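Cell division cycle protein 123 (PDB 4ZGP) acts as an ATP-dependent chaperone that binds the gamma subunit of eIF2 and lets it assemble with the alpha and beta subunits. Local coordinates at residues Pro187-Lys201 against Phe238-His250. Residues are numbered along the deposited sequence; the frame is centred on the assembly and turned at random. Where two conformers were deposited one is given.
Sequences PMHASTEFRCFVKSK and FPDPDFVFDVYIH. With ADP (adenosine-5'-diphosphate), chain C.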
# COMPACT_ATOMS: atom_id res chain seq x y z
N PRO A 187 13.76 -4.72 -7.36
CA PRO A 187 13.16 -4.49 -8.67
C PRO A 187 11.96 -5.42 -8.85
O PRO A 187 12.09 -6.61 -8.60
CB PRO A 187 14.30 -4.83 -9.63
CG PRO A 187 15.13 -5.85 -8.88
CD PRO A 187 15.04 -5.45 -7.43
N MET A 188 10.80 -4.90 -9.21
CA MET A 188 9.66 -5.79 -9.41
C MET A 188 9.04 -5.59 -10.78
O MET A 188 8.97 -4.48 -11.29
CB MET A 188 8.61 -5.61 -8.30
CG MET A 188 8.08 -4.21 -8.09
SD MET A 188 6.43 -4.24 -7.34
CE MET A 188 6.64 -5.29 -5.91
N HIS A 189 8.63 -6.69 -11.40
CA HIS A 189 7.97 -6.64 -12.70
C HIS A 189 6.58 -6.04 -12.52
O HIS A 189 5.72 -6.66 -11.91
CB HIS A 189 7.88 -8.04 -13.32
CG HIS A 189 7.59 -8.03 -14.80
ND1 HIS A 189 7.57 -6.88 -15.55
CD2 HIS A 189 7.33 -9.04 -15.66
CE1 HIS A 189 7.31 -7.18 -16.81
NE2 HIS A 189 7.16 -8.48 -16.90
N ALA A 190 6.36 -4.84 -13.05
CA ALA A 190 5.12 -4.12 -12.81
C ALA A 190 3.90 -4.93 -13.25
O ALA A 190 2.81 -4.80 -12.65
CB ALA A 190 5.14 -2.77 -13.52
N SER A 191 4.07 -5.75 -14.28
CA SER A 191 2.95 -6.45 -14.90
C SER A 191 2.60 -7.76 -14.21
O SER A 191 1.65 -8.42 -14.61
CB SER A 191 3.24 -6.73 -16.38
OG SER A 191 3.39 -5.53 -17.13
N THR A 192 3.36 -8.17 -13.20
CA THR A 192 2.93 -9.35 -12.45
C THR A 192 2.52 -8.95 -11.03
O THR A 192 2.61 -9.76 -10.08
CB THR A 192 4.00 -10.46 -12.42
OG1 THR A 192 5.15 -9.99 -11.74
CG2 THR A 192 4.39 -10.86 -13.86
N GLU A 193 2.05 -7.72 -10.90
CA GLU A 193 1.41 -7.28 -9.67
C GLU A 193 -0.09 -7.21 -9.89
O GLU A 193 -0.57 -6.85 -10.97
CB GLU A 193 1.96 -5.94 -9.19
CG GLU A 193 2.05 -5.86 -7.68
CD GLU A 193 1.94 -4.46 -7.13
OE1 GLU A 193 2.39 -3.51 -7.82
OE2 GLU A 193 1.41 -4.32 -6.01
N PHE A 194 -0.85 -7.58 -8.86
CA PHE A 194 -2.31 -7.63 -8.99
C PHE A 194 -2.98 -6.95 -7.81
O PHE A 194 -2.43 -6.90 -6.72
CB PHE A 194 -2.81 -9.09 -9.08
CG PHE A 194 -2.23 -9.85 -10.24
CD1 PHE A 194 -2.85 -9.80 -11.48
CD2 PHE A 194 -1.05 -10.57 -10.09
CE1 PHE A 194 -2.30 -10.49 -12.58
CE2 PHE A 194 -0.50 -11.28 -11.18
CZ PHE A 194 -1.13 -11.24 -12.42
N ARG A 195 -4.20 -6.48 -8.04
CA ARG A 195 -5.02 -5.95 -6.97
C ARG A 195 -6.22 -6.87 -6.80
O ARG A 195 -6.87 -7.21 -7.78
CB ARG A 195 -5.46 -4.53 -7.27
CG ARG A 195 -6.42 -3.96 -6.23
CD ARG A 195 -6.36 -2.45 -6.16
NE ARG A 195 -5.11 -1.97 -5.59
CZ ARG A 195 -4.84 -0.69 -5.36
NH1 ARG A 195 -5.72 0.24 -5.70
NH2 ARG A 195 -3.67 -0.33 -4.80
N CYS A 196 -6.51 -7.27 -5.56
CA CYS A 196 -7.37 -8.41 -5.27
C CYS A 196 -8.43 -8.00 -4.28
O CYS A 196 -8.15 -7.47 -3.20
CB CYS A 196 -6.55 -9.59 -4.72
SG CYS A 196 -5.06 -9.98 -5.71
N PHE A 197 -9.67 -8.27 -4.65
CA PHE A 197 -10.80 -7.72 -3.94
C PHE A 197 -11.52 -8.83 -3.19
O PHE A 197 -11.81 -9.89 -3.75
CB PHE A 197 -11.74 -7.02 -4.94
CG PHE A 197 -11.09 -5.89 -5.68
CD1 PHE A 197 -10.40 -6.13 -6.86
CD2 PHE A 197 -11.19 -4.60 -5.22
CE1 PHE A 197 -9.80 -5.07 -7.55
CE2 PHE A 197 -10.60 -3.55 -5.90
CZ PHE A 197 -9.91 -3.78 -7.07
N VAL A 198 -11.77 -8.57 -1.92
CA VAL A 198 -12.26 -9.58 -1.01
C VAL A 198 -13.55 -9.08 -0.37
O VAL A 198 -13.59 -7.99 0.17
CB VAL A 198 -11.24 -9.89 0.11
CG1 VAL A 198 -11.82 -10.90 1.08
CG2 VAL A 198 -9.93 -10.40 -0.48
N LYS A 199 -14.59 -9.90 -0.42
CA LYS A 199 -15.86 -9.53 0.19
C LYS A 199 -16.42 -10.75 0.91
O LYS A 199 -16.43 -11.85 0.35
CB LYS A 199 -16.85 -9.02 -0.86
CG LYS A 199 -18.19 -8.60 -0.28
CD LYS A 199 -19.26 -8.49 -1.36
CE LYS A 199 -19.04 -7.25 -2.17
NZ LYS A 199 -20.18 -6.96 -3.11
N SER A 200 -16.84 -10.55 2.15
CA SER A 200 -17.22 -11.64 3.05
C SER A 200 -16.19 -12.76 3.03
O SER A 200 -16.53 -13.93 2.91
CB SER A 200 -18.62 -12.17 2.68
OG SER A 200 -19.50 -11.07 2.53
N LYS A 201 -14.91 -12.37 3.12
CA LYS A 201 -13.78 -13.29 3.18
C LYS A 201 -13.61 -14.14 1.93
O LYS A 201 -12.87 -15.13 1.94
CB LYS A 201 -13.89 -14.19 4.41
CG LYS A 201 -13.75 -13.45 5.73
CD LYS A 201 -12.47 -12.62 5.75
CE LYS A 201 -12.04 -12.26 7.17
NZ LYS A 201 -10.87 -11.34 7.16
N PHE A 238 -6.62 -11.28 9.23
CA PHE A 238 -7.03 -9.91 8.98
C PHE A 238 -8.46 -9.77 9.52
O PHE A 238 -9.29 -10.63 9.29
CB PHE A 238 -6.95 -9.54 7.48
CG PHE A 238 -7.10 -8.08 7.27
CD1 PHE A 238 -6.06 -7.22 7.61
CD2 PHE A 238 -8.30 -7.54 6.83
CE1 PHE A 238 -6.20 -5.85 7.47
CE2 PHE A 238 -8.44 -6.17 6.68
CZ PHE A 238 -7.39 -5.32 7.00
N PRO A 239 -8.73 -8.68 10.28
CA PRO A 239 -9.93 -8.68 11.12
C PRO A 239 -11.24 -8.30 10.42
O PRO A 239 -12.29 -8.52 11.02
CB PRO A 239 -9.60 -7.66 12.22
CG PRO A 239 -8.57 -6.79 11.64
CD PRO A 239 -7.75 -7.67 10.71
N ASP A 240 -11.18 -7.75 9.21
CA ASP A 240 -12.40 -7.34 8.51
C ASP A 240 -12.78 -8.31 7.38
O ASP A 240 -11.91 -8.93 6.79
CB ASP A 240 -12.22 -5.93 7.95
CG ASP A 240 -11.92 -4.91 9.03
OD1 ASP A 240 -12.56 -4.99 10.10
OD2 ASP A 240 -11.05 -4.04 8.81
N PRO A 241 -14.09 -8.46 7.09
CA PRO A 241 -14.54 -9.39 6.05
C PRO A 241 -14.30 -8.89 4.63
O PRO A 241 -14.17 -9.71 3.71
CB PRO A 241 -16.05 -9.50 6.33
CG PRO A 241 -16.42 -8.16 6.88
CD PRO A 241 -15.22 -7.76 7.74
N ASP A 242 -14.29 -7.57 4.45
CA ASP A 242 -14.08 -6.97 3.13
C ASP A 242 -12.82 -6.10 3.12
O ASP A 242 -12.65 -5.24 3.98
CB ASP A 242 -15.26 -6.10 2.72
CG ASP A 242 -16.63 -6.73 3.04
OD1 ASP A 242 -16.76 -7.97 3.06
OD2 ASP A 242 -17.58 -5.95 3.23
N PHE A 243 -11.96 -6.32 2.13
CA PHE A 243 -10.74 -5.52 2.02
C PHE A 243 -10.13 -5.74 0.64
O PHE A 243 -10.63 -6.53 -0.15
CB PHE A 243 -9.74 -5.87 3.15
CG PHE A 243 -9.30 -7.32 3.19
CD1 PHE A 243 -10.06 -8.29 3.83
CD2 PHE A 243 -8.10 -7.72 2.58
CE1 PHE A 243 -9.64 -9.62 3.89
CE2 PHE A 243 -7.68 -9.06 2.62
CZ PHE A 243 -8.44 -10.01 3.28
N VAL A 244 -9.04 -5.01 0.36
CA VAL A 244 -8.38 -5.11 -0.94
C VAL A 244 -6.91 -5.37 -0.69
O VAL A 244 -6.32 -4.63 0.08
CB VAL A 244 -8.56 -3.82 -1.73
CG1 VAL A 244 -7.89 -3.93 -3.10
CG2 VAL A 244 -10.08 -3.46 -1.86
N PHE A 245 -6.32 -6.39 -1.30
CA PHE A 245 -4.89 -6.62 -1.06
C PHE A 245 -4.13 -6.63 -2.37
O PHE A 245 -4.66 -7.05 -3.39
CB PHE A 245 -4.65 -7.91 -0.22
CG PHE A 245 -4.99 -9.22 -0.89
CD1 PHE A 245 -6.28 -9.73 -0.85
CD2 PHE A 245 -4.00 -10.02 -1.43
CE1 PHE A 245 -6.57 -10.97 -1.41
CE2 PHE A 245 -4.28 -11.27 -1.99
CZ PHE A 245 -5.56 -11.74 -2.00
N ASP A 246 -2.91 -6.08 -2.35
CA ASP A 246 -2.08 -6.05 -3.56
C ASP A 246 -1.05 -7.15 -3.44
O ASP A 246 -0.55 -7.43 -2.35
CB ASP A 246 -1.37 -4.69 -3.74
CG ASP A 246 -2.35 -3.57 -4.06
OD1 ASP A 246 -3.47 -3.85 -4.52
OD2 ASP A 246 -2.01 -2.40 -3.83
N VAL A 247 -0.77 -7.83 -4.55
CA VAL A 247 0.16 -8.94 -4.53
C VAL A 247 1.16 -8.85 -5.67
O VAL A 247 0.83 -8.36 -6.73
CB VAL A 247 -0.55 -10.29 -4.64
CG1 VAL A 247 -1.34 -10.51 -3.43
CG2 VAL A 247 -1.44 -10.34 -5.88
N TYR A 248 2.38 -9.30 -5.40
CA TYR A 248 3.40 -9.39 -6.43
C TYR A 248 3.73 -10.87 -6.60
O TYR A 248 4.07 -11.55 -5.64
CB TYR A 248 4.65 -8.60 -6.03
CG TYR A 248 5.77 -8.75 -7.04
CD1 TYR A 248 5.57 -8.43 -8.37
CD2 TYR A 248 7.03 -9.18 -6.65
CE1 TYR A 248 6.60 -8.56 -9.31
CE2 TYR A 248 8.08 -9.30 -7.58
CZ TYR A 248 7.85 -9.00 -8.91
OH TYR A 248 8.88 -9.13 -9.83
N ILE A 249 3.60 -11.37 -7.82
CA ILE A 249 3.81 -12.80 -8.04
C ILE A 249 5.02 -12.97 -8.93
O ILE A 249 5.06 -12.44 -10.03
CB ILE A 249 2.57 -13.48 -8.64
CG1 ILE A 249 1.40 -13.34 -7.66
CG2 ILE A 249 2.85 -14.97 -8.90
CD1 ILE A 249 0.07 -13.93 -8.14
N HIS A 250 6.01 -13.68 -8.44
CA HIS A 250 7.28 -13.77 -9.13
C HIS A 250 7.84 -15.16 -8.90
O HIS A 250 7.94 -15.61 -7.77
CB HIS A 250 8.24 -12.69 -8.63
CG HIS A 250 9.57 -12.69 -9.32
ND1 HIS A 250 9.73 -12.30 -10.63
CD2 HIS A 250 10.80 -13.03 -8.88
CE1 HIS A 250 11.00 -12.40 -10.97
NE2 HIS A 250 11.67 -12.84 -9.92
PB ADP C . -0.29 1.44 -2.86
O1B ADP C . -1.04 0.23 -2.32
O2B ADP C . -0.51 2.71 -2.06
O3B ADP C . -0.42 1.52 -4.37
PA ADP C . 2.10 -0.20 -2.73
O1A ADP C . 1.12 -1.29 -3.09
O2A ADP C . 3.03 -0.30 -1.54
O3A ADP C . 1.29 1.19 -2.57
O5' ADP C . 3.01 0.03 -4.04
C5' ADP C . 2.82 1.13 -4.92
C4' ADP C . 3.69 0.82 -6.12
O4' ADP C . 5.06 1.04 -5.78
C3' ADP C . 3.58 -0.65 -6.50
O3' ADP C . 2.70 -0.83 -7.61
C2' ADP C . 4.99 -1.09 -6.83
O2' ADP C . 5.20 -1.11 -8.24
C1' ADP C . 5.89 -0.04 -6.21
N9 ADP C . 6.55 -0.65 -5.03
C8 ADP C . 5.96 -0.85 -3.83
N7 ADP C . 6.82 -1.43 -2.96
C5 ADP C . 8.00 -1.62 -3.61
C6 ADP C . 9.32 -2.18 -3.26
N6 ADP C . 9.55 -2.66 -2.01
N1 ADP C . 10.28 -2.19 -4.23
C2 ADP C . 10.04 -1.69 -5.46
N3 ADP C . 8.85 -1.17 -5.84
C4 ADP C . 7.81 -1.10 -4.97
O HOH W 1 11.19 -9.20 -8.69
O HOH W 2 -19.28 -8.85 3.88
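Met-188 lies over one face of the Tyr-248 ring: its CB makes a CH-pi contact 3.7 Å from the ring centroid, and its SD stands above the same face at a longer distance, a Met-aromatic contact. Its CG sits between backbone N and carbonyl carbon (chi1 56°) and the chain bends at chi3, which brings CE back over Tyr-248 CG while SD faces the ADP ribose. The ring edge runs close to Glu-193 N and His-189 O, and the phenol oxygen Tyr-248 OH accepts a nearly straight bond from His-189 N (2.9 Å). A water links the same hydroxyl to Pro-187 O. On the other side of the sheet, Cys-196 CB and SG cover one face of the Phe-245 ring, whose edge meets Val-198 CG2 at CE1 (3.5 Å). Phe-243 is sandwiched, with Val-198 CB centred over one face and Phe-238 CD2 over the opposite one. On this side helix 221-233 packs on Cys-196 and Val-247, and strand 253-261 on Phe-243 and Phe-245. Strands 193-199 and 243-250 are antiparallel neighbours in the mixed sheet of the ATP-grasp fold, paired from Glu-193/Tyr-248 to Val-198/Phe-243, and the nucleotide sits on the face bearing Glu-193, Arg-195 and Asp-246. There the Arg-195 guanidinium grips the Asp-246 carboxylate side-on, planes 3° apart: NE to OD1 (2.7 Å) and NH2 to OD2 (2.8 Å), both on syn lone pairs. In one of its two conformers Glu-193 OE1 accepts a hydrogen bond from the ribose hydroxyl ADP O3' (2.7 Å). With Glu-193 so placed, Arg-209 bridges its OE2 and Asp-246 OD2, which probably offsets the repulsion between these two carboxylates. Beyond the far strand ends, Asp-242 OD1 takes Ser-200 N nearly straight, and Lys-201 NZ, in one of two conformers, reaches Phe-238 O and Asp-240 O (2.7 Å each), standing above both carbonyl planes.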